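PDB 6SMT: 6-phosphogluconate dehydrogenase, NAD-binding from Mycolicibacterium smegmatis MC2 155, which is an S-enantioselective imine reductase that binds NADPH, presumably as the hydride donor for reducing imines to amines. Local coordinates for residues B[28-33]-B[47-52]; B[35-40]-B[65-70]. All coordinates share one frame; numbering follows the deposited sequence. Where two conformers were deposited one is given.

Interaction 1: B[28-33]-B[47-52]; sequences ALLDAG and QALRDR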
ATOM      1  N   ALA B  28       0.628  -4.433 -28.406  1.00 14.84           N
ATOM      2  CA  ALA B  28       1.319  -5.689 -28.078  1.00 14.50           C
ATOM      3  C   ALA B  28       0.903  -6.766 -29.083  1.00 15.56           C
ATOM      4  O   ALA B  28       1.782  -7.625 -29.449  1.00 17.21           O
ATOM      5  CB  ALA B  28       0.997  -6.111 -26.655  1.00 15.48           C
ATOM      6  N   LEU B  29      -0.371  -6.865 -29.456  1.00 14.69           N
ATOM      7  CA  LEU B  29      -0.851  -7.895 -30.375  1.00 15.31           C
ATOM      8  C   LEU B  29      -0.241  -7.605 -31.759  1.00 16.13           C
ATOM      9  O   LEU B  29       0.189  -8.593 -32.423  1.00 17.10           O
ATOM     10  CB  LEU B  29      -2.366  -7.880 -30.431  1.00 15.25           C
ATOM     11  CG  LEU B  29      -3.039  -8.292 -29.119  1.00 15.66           C
ATOM     12  CD1 LEU B  29      -4.479  -7.836 -29.146  1.00 16.71           C
ATOM     13  CD2 LEU B  29      -2.858  -9.791 -28.858  1.00 17.49           C
ATOM     14  N   LEU B  30      -0.138  -6.343 -32.141  1.00 14.82           N
ATOM     15  CA  LEU B  30       0.495  -6.045 -33.454  1.00 15.96           C
ATOM     16  C   LEU B  30       1.968  -6.381 -33.406  1.00 17.82           C
ATOM     17  O   LEU B  30       2.519  -6.932 -34.434  1.00 17.45           O
ATOM     18  CB  LEU B  30       0.305  -4.575 -33.797  1.00 16.36           C
ATOM     19  CG  LEU B  30      -1.073  -4.157 -34.253  1.00 16.62           C
ATOM     20  CD1 LEU B  30      -1.158  -2.620 -34.205  1.00 18.96           C
ATOM     21  CD2 LEU B  30      -1.361  -4.641 -35.660  1.00 17.58           C
ATOM     22  N   ASP B  31       2.629  -6.067 -32.316  1.00 17.41           N
ATOM     23  CA  ASP B  31       4.072  -6.332 -32.238  1.00 18.11           C
ATOM     24  C   ASP B  31       4.318  -7.827 -32.294  1.00 19.21           C
ATOM     25  O   ASP B  31       5.429  -8.167 -32.836  1.00 23.75           O
ATOM     26  CB  ASP B  31       4.607  -5.786 -30.931  1.00 20.30           C
ATOM     27  CG  ASP B  31       4.713  -4.323 -30.806  1.00 21.97           C
ATOM     28  OD1 ASP B  31       4.575  -3.580 -31.813  1.00 25.19           O
ATOM     29  OD2 ASP B  31       4.992  -3.855 -29.628  1.00 23.57           O
ATOM     30  N   ALA B  32       3.390  -8.700 -31.910  1.00 18.55           N
ATOM     31  CA  ALA B  32       3.476 -10.189 -31.892  1.00 19.74           C
ATOM     32  C   ALA B  32       3.233 -10.747 -33.301  1.00 21.97           C
ATOM     33  O   ALA B  32       3.242 -12.001 -33.460  1.00 24.10           O
ATOM     34  CB  ALA B  32       2.526 -10.812 -30.903  1.00 21.49           C
ATOM     35  N   GLY B  33       2.796  -9.899 -34.217  1.00 19.04           N
ATOM     36  CA  GLY B  33       2.463 -10.375 -35.601  1.00 20.31           C
ATOM     37  C   GLY B  33       1.054 -10.810 -35.846  1.00 20.82           C
ATOM     38  O   GLY B  33       0.704 -11.488 -36.864  1.00 21.51           O
ATOM     39  N   GLN B  47      -6.391   5.847 -35.479  1.00 28.17           N
ATOM     40  CA  GLN B  47      -5.427   6.199 -36.581  1.00 28.51           C
ATOM     41  C   GLN B  47      -4.016   5.733 -36.239  1.00 27.21           C
ATOM     42  O   GLN B  47      -3.332   5.132 -37.111  1.00 25.20           O
ATOM     43  CB  GLN B  47      -5.409   7.694 -36.869  1.00 32.89           C
ATOM     44  CG  GLN B  47      -4.395   8.058 -37.973  1.00 36.04           C
ATOM     45  CD  GLN B  47      -4.662   7.301 -39.257  1.00 41.91           C
ATOM     46  OE1 GLN B  47      -5.799   7.242 -39.737  1.00 50.92           O
ATOM     47  NE2 GLN B  47      -3.626   6.676 -39.822  1.00 46.05           N
ATOM     48  N   ALA B  48      -3.523   5.958 -35.028  1.00 26.07           N
ATOM     49  CA  ALA B  48      -2.121   5.629 -34.752  1.00 26.22           C
ATOM     50  C   ALA B  48      -1.955   4.090 -34.829  1.00 24.70           C
ATOM     51  O   ALA B  48      -0.893   3.629 -35.239  1.00 25.71           O
ATOM     52  CB  ALA B  48      -1.727   6.136 -33.390  1.00 29.42           C
ATOM     53  N   LEU B  49      -2.950   3.312 -34.468  1.00 20.80           N
ATOM     54  CA  LEU B  49      -2.834   1.855 -34.595  1.00 20.72           C
ATOM     55  C   LEU B  49      -2.909   1.402 -36.057  1.00 20.11           C
ATOM     56  O   LEU B  49      -2.262   0.402 -36.377  1.00 18.99           O
ATOM     57  CB  LEU B  49      -3.949   1.197 -33.767  1.00 20.06           C
ATOM     58  CG  LEU B  49      -3.717   1.435 -32.268  1.00 20.85           C
ATOM     59  CD1 LEU B  49      -4.936   1.041 -31.449  1.00 21.65           C
ATOM     60  CD2 LEU B  49      -2.534   0.641 -31.774  1.00 20.70           C
ATOM     61  N   ARG B  50      -3.697   2.074 -36.867  1.00 21.21           N
ATOM     62  CA  ARG B  50      -3.716   1.740 -38.332  1.00 22.17           C
ATOM     63  C   ARG B  50      -2.318   1.928 -38.923  1.00 22.29           C
ATOM     64  O   ARG B  50      -1.842   1.063 -39.661  1.00 21.14           O
ATOM     65  CB  ARG B  50      -4.734   2.612 -39.086  1.00 26.80           C
ATOM     66  CG  ARG B  50      -6.176   2.184 -38.861  1.00 28.78           C
ATOM     67  CD  ARG B  50      -7.132   2.511 -40.035  1.00 36.72           C
ATOM     68  NE  ARG B  50      -7.199   3.954 -40.019  1.00 39.09           N
ATOM     69  CZ  ARG B  50      -8.120   4.693 -39.398  1.00 44.15           C
ATOM     70  NH1 ARG B  50      -9.176   4.163 -38.801  1.00 45.70           N
ATOM     71  NH2 ARG B  50      -8.000   6.007 -39.441  1.00 48.73           N
ATOM     72  N   ASP B  51      -1.616   2.975 -38.529  1.00 21.78           N
ATOM     73  CA  ASP B  51      -0.223   3.188 -38.974  1.00 22.55           C
ATOM     74  C   ASP B  51       0.720   2.080 -38.543  1.00 21.85           C
ATOM     75  O   ASP B  51       1.704   1.798 -39.257  1.00 24.31           O
ATOM     76  CB  ASP B  51       0.285   4.512 -38.492  1.00 25.38           C
ATOM     77  CG  ASP B  51      -0.469   5.731 -39.045  1.00 28.84           C
ATOM     78  OD1 ASP B  51      -1.333   5.616 -40.043  1.00 29.84           O
ATOM     79  OD2 ASP B  51      -0.196   6.784 -38.451  1.00 30.08           O
ATOM     80  N   ARG B  52       0.438   1.444 -37.407  0.62 19.12           N
ATOM     81  CA  ARG B  52       1.261   0.334 -36.883  0.62 18.53           C
ATOM     82  C   ARG B  52       0.847  -0.996 -37.522  0.62 18.27           C
ATOM     83  O   ARG B  52       1.470  -1.978 -37.165  0.62 19.62           O
ATOM     84  CB  ARG B  52       1.167   0.280 -35.347  0.62 19.30           C
ATOM     85  CG  ARG B  52       1.672   1.558 -34.696  0.62 20.34           C
ATOM     86  CD  ARG B  52       1.691   1.576 -33.167  0.62 21.61           C
ATOM     87  NE  ARG B  52       2.618   0.585 -32.629  0.62 23.29           N
ATOM     88  CZ  ARG B  52       3.857   0.843 -32.194  0.62 22.89           C
ATOM     89  NH1 ARG B  52       4.332   2.068 -32.273  0.62 25.28           N
ATOM     90  NH2 ARG B  52       4.598  -0.143 -31.712  0.62 22.64           N
TER
HETATM   91  O   HOH W   1       2.576  -2.087 -32.844  1.00 28.11           O

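Interaction 2: B[35-40]-B[65-70]; sequences TVTVWN and AASDLA. With NDP (NADPH dihydro-nicotinamide-adenine-dinucleotide phosphate), chain L.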
ATOM      1  N   THR B  35      -3.029 -10.447 -36.653  1.00 18.07           N
ATOM      2  CA  THR B  35      -3.902  -9.666 -37.508  1.00 17.91           C
ATOM      3  C   THR B  35      -4.924  -9.008 -36.604  1.00 18.92           C
ATOM      4  O   THR B  35      -5.848  -9.717 -36.154  1.00 19.21           O
ATOM      5  CB  THR B  35      -4.555 -10.479 -38.628  1.00 18.81           C
ATOM      6  OG1 THR B  35      -3.475 -11.030 -39.387  1.00 21.46           O
ATOM      7  CG2 THR B  35      -5.476  -9.652 -39.463  1.00 19.30           C
ATOM      8  N   VAL B  36      -4.736  -7.715 -36.374  1.00 17.75           N
ATOM      9  CA  VAL B  36      -5.488  -6.966 -35.356  1.00 17.05           C
ATOM     10  C   VAL B  36      -6.467  -6.072 -36.033  1.00 17.41           C
ATOM     11  O   VAL B  36      -6.037  -5.244 -36.856  1.00 18.56           O
ATOM     12  CB  VAL B  36      -4.557  -6.238 -34.384  1.00 16.17           C
ATOM     13  CG1 VAL B  36      -5.348  -5.539 -33.323  1.00 17.58           C
ATOM     14  CG2 VAL B  36      -3.549  -7.225 -33.766  1.00 17.00           C
ATOM     15  N   THR B  37      -7.730  -6.170 -35.628  1.00 15.45           N
ATOM     16  CA  THR B  37      -8.763  -5.203 -36.017  1.00 16.17           C
ATOM     17  C   THR B  37      -9.116  -4.405 -34.787  1.00 18.08           C
ATOM     18  O   THR B  37      -9.356  -5.002 -33.729  1.00 19.24           O
ATOM     19  CB  THR B  37      -9.971  -5.921 -36.621  1.00 18.25           C
ATOM     20  OG1 THR B  37      -9.561  -6.643 -37.793  1.00 19.67           O
ATOM     21  CG2 THR B  37     -11.138  -5.021 -36.948  1.00 19.52           C
ATOM     22  N   VAL B  38      -9.340  -3.116 -34.951  1.00 16.80           N
ATOM     23  CA  VAL B  38      -9.676  -2.241 -33.807  1.00 15.99           C
ATOM     24  C   VAL B  38     -10.961  -1.514 -34.053  1.00 18.11           C
ATOM     25  O   VAL B  38     -11.329  -1.221 -35.205  1.00 19.98           O
ATOM     26  CB  VAL B  38      -8.540  -1.311 -33.425  1.00 16.46           C
ATOM     27  CG1 VAL B  38      -7.309  -2.063 -33.118  1.00 16.72           C
ATOM     28  CG2 VAL B  38      -8.207  -0.288 -34.517  1.00 17.73           C
ATOM     29  N   TRP B  39     -11.663  -1.168 -32.987  1.00 16.53           N
ATOM     30  CA  TRP B  39     -12.905  -0.367 -32.978  1.00 16.85           C
ATOM     31  C   TRP B  39     -12.935   0.465 -31.728  1.00 18.61           C
ATOM     32  O   TRP B  39     -12.491  -0.026 -30.649  1.00 17.26           O
ATOM     33  CB  TRP B  39     -14.153  -1.214 -33.125  1.00 17.65           C
ATOM     34  CG  TRP B  39     -15.414  -0.399 -33.039  1.00 18.89           C
ATOM     35  CD1 TRP B  39     -16.107   0.188 -34.090  1.00 19.89           C
ATOM     36  CD2 TRP B  39     -16.117  -0.003 -31.870  1.00 19.02           C
ATOM     37  NE1 TRP B  39     -17.153   0.945 -33.602  1.00 21.84           N
ATOM     38  CE2 TRP B  39     -17.220   0.818 -32.227  1.00 20.83           C
ATOM     39  CE3 TRP B  39     -15.928  -0.282 -30.508  1.00 19.93           C
ATOM     40  CZ2 TRP B  39     -18.108   1.349 -31.287  1.00 21.88           C
ATOM     41  CZ3 TRP B  39     -16.760   0.305 -29.596  1.00 21.28           C
ATOM     42  CH2 TRP B  39     -17.870   1.068 -29.967  1.00 22.30           C
ATOM     43  N   ASN B  40     -13.388   1.710 -31.815  1.00 18.66           N
ATOM     44  CA  ASN B  40     -13.662   2.561 -30.643  1.00 18.22           C
ATOM     45  C   ASN B  40     -14.903   3.375 -30.929  1.00 20.58           C
ATOM     46  O   ASN B  40     -15.067   3.799 -32.116  1.00 21.41           O
ATOM     47  CB  ASN B  40     -12.440   3.357 -30.330  1.00 17.69           C
ATOM     48  CG  ASN B  40     -12.535   4.076 -29.023  1.00 19.20           C
ATOM     49  OD1 ASN B  40     -12.622   3.374 -27.986  1.00 19.68           O
ATOM     50  ND2 ASN B  40     -12.395   5.379 -28.993  1.00 20.68           N
ATOM     51  N   ALA B  65     -16.947  -9.493 -36.203  1.00 20.84           N
ATOM     52  CA  ALA B  65     -16.998 -10.475 -37.310  1.00 22.65           C
ATOM     53  C   ALA B  65     -15.679 -10.648 -38.014  1.00 22.69           C
ATOM     54  O   ALA B  65     -15.506 -11.686 -38.706  1.00 25.12           O
ATOM     55  CB  ALA B  65     -18.069 -10.032 -38.304  1.00 24.18           C
ATOM     56  N   ALA B  66     -14.713  -9.737 -37.856  1.00 21.17           N
ATOM     57  CA  ALA B  66     -13.413  -9.802 -38.530  1.00 22.00           C
ATOM     58  C   ALA B  66     -12.497 -10.871 -37.939  1.00 20.75           C
ATOM     59  O   ALA B  66     -11.513 -11.257 -38.586  1.00 21.10           O
ATOM     60  CB  ALA B  66     -12.773  -8.479 -38.494  1.00 22.65           C
ATOM     61  N   SER B  67     -12.737 -11.316 -36.696  1.00 18.89           N
ATOM     62  CA  SER B  67     -11.770 -12.107 -35.949  1.00 18.14           C
ATOM     63  C   SER B  67     -12.344 -13.310 -35.202  1.00 17.51           C
ATOM     64  O   SER B  67     -13.512 -13.322 -34.846  1.00 19.40           O
ATOM     65  CB  SER B  67     -11.036 -11.213 -34.936  1.00 18.11           C
ATOM     66  OG  SER B  67     -10.505 -10.018 -35.531  1.00 18.71           O
ATOM     67  N   ASP B  68     -11.483 -14.216 -34.853  1.00 19.02           N
ATOM     68  CA  ASP B  68     -11.891 -15.393 -34.048  1.00 18.76           C
ATOM     69  C   ASP B  68     -12.030 -15.017 -32.574  1.00 19.80           C
ATOM     70  O   ASP B  68     -12.838 -15.657 -31.889  1.00 19.71           O
ATOM     71  CB  ASP B  68     -10.878 -16.508 -34.180  1.00 21.00           C
ATOM     72  CG  ASP B  68     -10.800 -17.088 -35.590  1.00 27.97           C
ATOM     73  OD1 ASP B  68     -11.809 -17.004 -36.291  1.00 29.86           O
ATOM     74  OD2 ASP B  68      -9.769 -17.655 -35.876  1.00 30.70           O
ATOM     75  N   LEU B  69     -11.397 -13.939 -32.143  1.00 16.91           N
ATOM     76  CA  LEU B  69     -11.266 -13.543 -30.715  1.00 17.00           C
ATOM     77  C   LEU B  69     -11.454 -12.072 -30.623  1.00 15.01           C
ATOM     78  O   LEU B  69     -10.769 -11.348 -31.352  1.00 16.73           O
ATOM     79  CB  LEU B  69      -9.879 -13.953 -30.228  1.00 16.36           C
ATOM     80  CG  LEU B  69      -9.533 -13.593 -28.800  1.00 17.40           C
ATOM     81  CD1 LEU B  69     -10.430 -14.358 -27.835  1.00 18.48           C
ATOM     82  CD2 LEU B  69      -8.093 -13.920 -28.473  1.00 18.76           C
ATOM     83  N   ALA B  70     -12.318 -11.606 -29.739  1.00 14.65           N
ATOM     84  CA  ALA B  70     -12.606 -10.200 -29.505  1.00 15.50           C
ATOM     85  C   ALA B  70     -12.322  -9.840 -28.029  1.00 15.65           C
ATOM     86  O   ALA B  70     -12.824 -10.563 -27.174  1.00 17.37           O
ATOM     87  CB  ALA B  70     -13.999  -9.788 -29.838  1.00 16.99           C
TER
HETATM   88  PA  NDP L 301     -11.177   3.779 -19.349  1.00 15.55           P
HETATM   89  O1A NDP L 301     -11.482   2.877 -18.190  1.00 16.18           O
HETATM   90  O2A NDP L 301     -11.037   5.254 -19.139  1.00 17.89           O
HETATM   91  O5B NDP L 301     -12.228   3.484 -20.499  1.00 17.08           O
HETATM   92  C5B NDP L 301     -12.110   4.264 -21.703  1.00 18.22           C
HETATM   93  C4B NDP L 301     -12.623   3.438 -22.855  1.00 15.71           C
HETATM   94  O4B NDP L 301     -14.016   3.069 -22.648  1.00 15.83           O
HETATM   95  C3B NDP L 301     -12.603   4.227 -24.179  1.00 15.67           C
HETATM   96  O3B NDP L 301     -12.378   3.364 -25.278  1.00 16.56           O
HETATM   97  C2B NDP L 301     -14.011   4.781 -24.208  1.00 16.66           C
HETATM   98  O2B NDP L 301     -14.553   5.156 -25.471  1.00 17.41           O
HETATM   99  C1B NDP L 301     -14.753   3.536 -23.764  1.00 16.62           C
HETATM  100  N9A NDP L 301     -16.130   3.769 -23.342  1.00 18.53           N
HETATM  101  C8A NDP L 301     -16.579   4.433 -22.224  1.00 18.71           C
HETATM  102  N7A NDP L 301     -17.888   4.443 -22.133  1.00 20.93           N
HETATM  103  C5A NDP L 301     -18.337   3.764 -23.254  1.00 21.13           C
HETATM  104  C6A NDP L 301     -19.624   3.470 -23.774  1.00 22.93           C
HETATM  105  N6A NDP L 301     -20.762   3.744 -23.143  1.00 28.10           N
HETATM  106  N1A NDP L 301     -19.676   2.795 -24.943  1.00 23.66           N
HETATM  107  C2A NDP L 301     -18.547   2.458 -25.572  1.00 22.47           C
HETATM  108  N3A NDP L 301     -17.288   2.704 -25.193  1.00 21.29           N
HETATM  109  C4A NDP L 301     -17.253   3.378 -24.037  1.00 19.14           C
HETATM  110  O3  NDP L 301      -9.841   3.358 -20.130  1.00 16.89           O
HETATM  111  PN  NDP L 301      -8.565   2.485 -19.923  1.00 14.94           P
HETATM  112  O1N NDP L 301      -8.027   2.187 -21.250  1.00 15.19           O
HETATM  113  O2N NDP L 301      -7.671   3.159 -18.945  1.00 15.13           O
HETATM  114  O5D NDP L 301      -9.069   1.152 -19.179  1.00 13.61           O
HETATM  115  C5D NDP L 301      -9.911   0.220 -19.848  1.00 14.31           C
HETATM  116  C4D NDP L 301     -10.227  -0.866 -18.849  1.00 14.32           C
HETATM  117  O4D NDP L 301      -8.981  -1.524 -18.505  1.00 13.72           O
HETATM  118  C3D NDP L 301     -10.874  -0.413 -17.532  1.00 13.44           C
HETATM  119  O3D NDP L 301     -11.913  -1.284 -17.101  1.00 14.46           O
HETATM  120  C2D NDP L 301      -9.710  -0.463 -16.558  1.00 13.44           C
HETATM  121  O2D NDP L 301     -10.059  -0.668 -15.192  1.00 14.27           O
HETATM  122  C1D NDP L 301      -8.853  -1.586 -17.083  1.00 13.14           C
HETATM  123  N1N NDP L 301      -7.420  -1.453 -16.755  1.00 13.61           N
HETATM  124  C2N NDP L 301      -6.738  -0.310 -17.075  1.00 13.52           C
HETATM  125  C3N NDP L 301      -5.447  -0.126 -16.711  1.00 13.23           C
HETATM  126  C7N NDP L 301      -4.695   1.102 -17.035  1.00 15.26           C
HETATM  127  O7N NDP L 301      -3.525   1.159 -16.593  1.00 16.88           O
HETATM  128  N7N NDP L 301      -5.208   2.070 -17.775  1.00 13.95           N
HETATM  129  C4N NDP L 301      -4.759  -1.137 -15.933  1.00 14.64           C
HETATM  130  C5N NDP L 301      -5.503  -2.352 -15.674  1.00 14.54           C
HETATM  131  C6N NDP L 301      -6.739  -2.505 -16.094  1.00 13.53           C
HETATM  132  P2B NDP L 301     -14.150   6.628 -26.033  1.00 20.06           P
HETATM  133  O1X NDP L 301     -15.160   6.834 -27.202  1.00 21.17           O
HETATM  134  O2X NDP L 301     -14.419   7.614 -24.899  1.00 21.25           O
HETATM  135  O3X NDP L 301     -12.733   6.659 -26.443  1.00 19.90           O
HETATM  136  O   HOH W   2      -8.543  -9.182 -37.186  1.00 18.91           O

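Interaction 1: B[28-33]-B[47-52]
With chi1 of -75° at L30, the isobutyl group lies anti to its own carbonyl carbon and is carried from helix 20-31 to the L49-R52 part of segment 47-52; R52 adopts the same kind of first torsion, then bends at chi3 (64°), so that its guanidinium swings back toward D31. L30 and a long ion pair thus contribute to the join between two successive helices of a Rossmann-type NADPH-binding domain, separated in the chain by strand 35-39. Methyl CD1 of L30 makes the closest approaches, 3.9 Å from both L49 O and R52 CB, and packs on the L49 CD2 methyl at 4.3 Å. The L49 side chain also touches Q23, S26 and R27 of helix 20-31 and L18, an NADPH-binding residue. The outer rim is polar. R52 NH2 meets D31 OD1 at 3.4 Å in a salt bridge whose hydrogen bond is weak, with the carboxylate approaching the guanidinium edge while the two planes stand 57° apart. A second path runs beside it through a water that donates to D31 OD1 and accepts from R52 NE; its legs, 2.7 Å each, are shorter than the direct bond. Because R52 was deposited in two conformers, this ion pair and its water link are best taken as one of its states. Helix 20-31 closes in a Schellman motif, in which G33 adopts a positive phi and its N bonds to L30 O. Earlier in helix 47-51, R50 NH1 makes a salt bridge with E43 OE1 and a hydrogen bond with S56 OG. The bridging water lies in the plane of the R52 guanidinium, at the edge that carries NE.

Interaction 2: B[35-40]-B[65-70]
No direct hydrogen bond crosses this contact; a single water does the joining, gripped by three oxygens from two segments that are not neighbours in the sheet. In the parallel part of the sheet of the Rossmann-type domain, strand 12-16 lies between strand 35-39 and strand 69-72, and 35-40 meets the chain just before 69-72 over strand 12-16 at T14. The water donates to the carbonyl O of T35 at 2.9 Å and also bonds T37 OG1 and S67 OG, the latter at 2.7 Å. T37 places its hydroxyl beside its backbone N (chi1 -61°), and S67 does likewise, so the two side-chain oxygens face one another 4.2 Å apart, too far for a direct bond but suitably spaced for a shared water. S67 OG is further held by T14 OG1 of the intervening strand, which leaves this buried hydroxyl well supplied with partners. The remaining touch is van der Waals contact: A66 CB lies 3.8 Å from T37 OG1 and 4.1 Å from T37 CG2. Just past the strand, N40 meets the cofactor. The amide of N40 spans ribose and phosphate of NADPH, with OD1 also receiving L18 N and ND2 also serving T42 O, bonds that fix the flip of the amide. OD1 accepts from ribose O3B at 2.7 Å, and ND2 donates to phosphate O3X at 2.9 Å with an N-H...O angle of 166°.

Strand 35-39 of interaction 2 sits in the chain between the two helices of interaction 1, and the centres of the contacts are about 12 Å apart. They meet directly through apolar side chains: L29 CB lies 3.6 Å from V36 CG2, L30 CD2 lies 3.8 Å from V36 CB, and L49 CD1 lies 4.2 Å from V38 CG1, so V36 and V38 pack against the helices while T37 between them points toward 65-70. Interaction 2 reaches NADPH through N40, whereas interaction 1 stays off it, the L49 side chain lying about 10 Å from the cofactor. The general principle is that alternate strand residues serve different layers, here helix and neighbouring loop, before N40, just past the strand, meets the ligand.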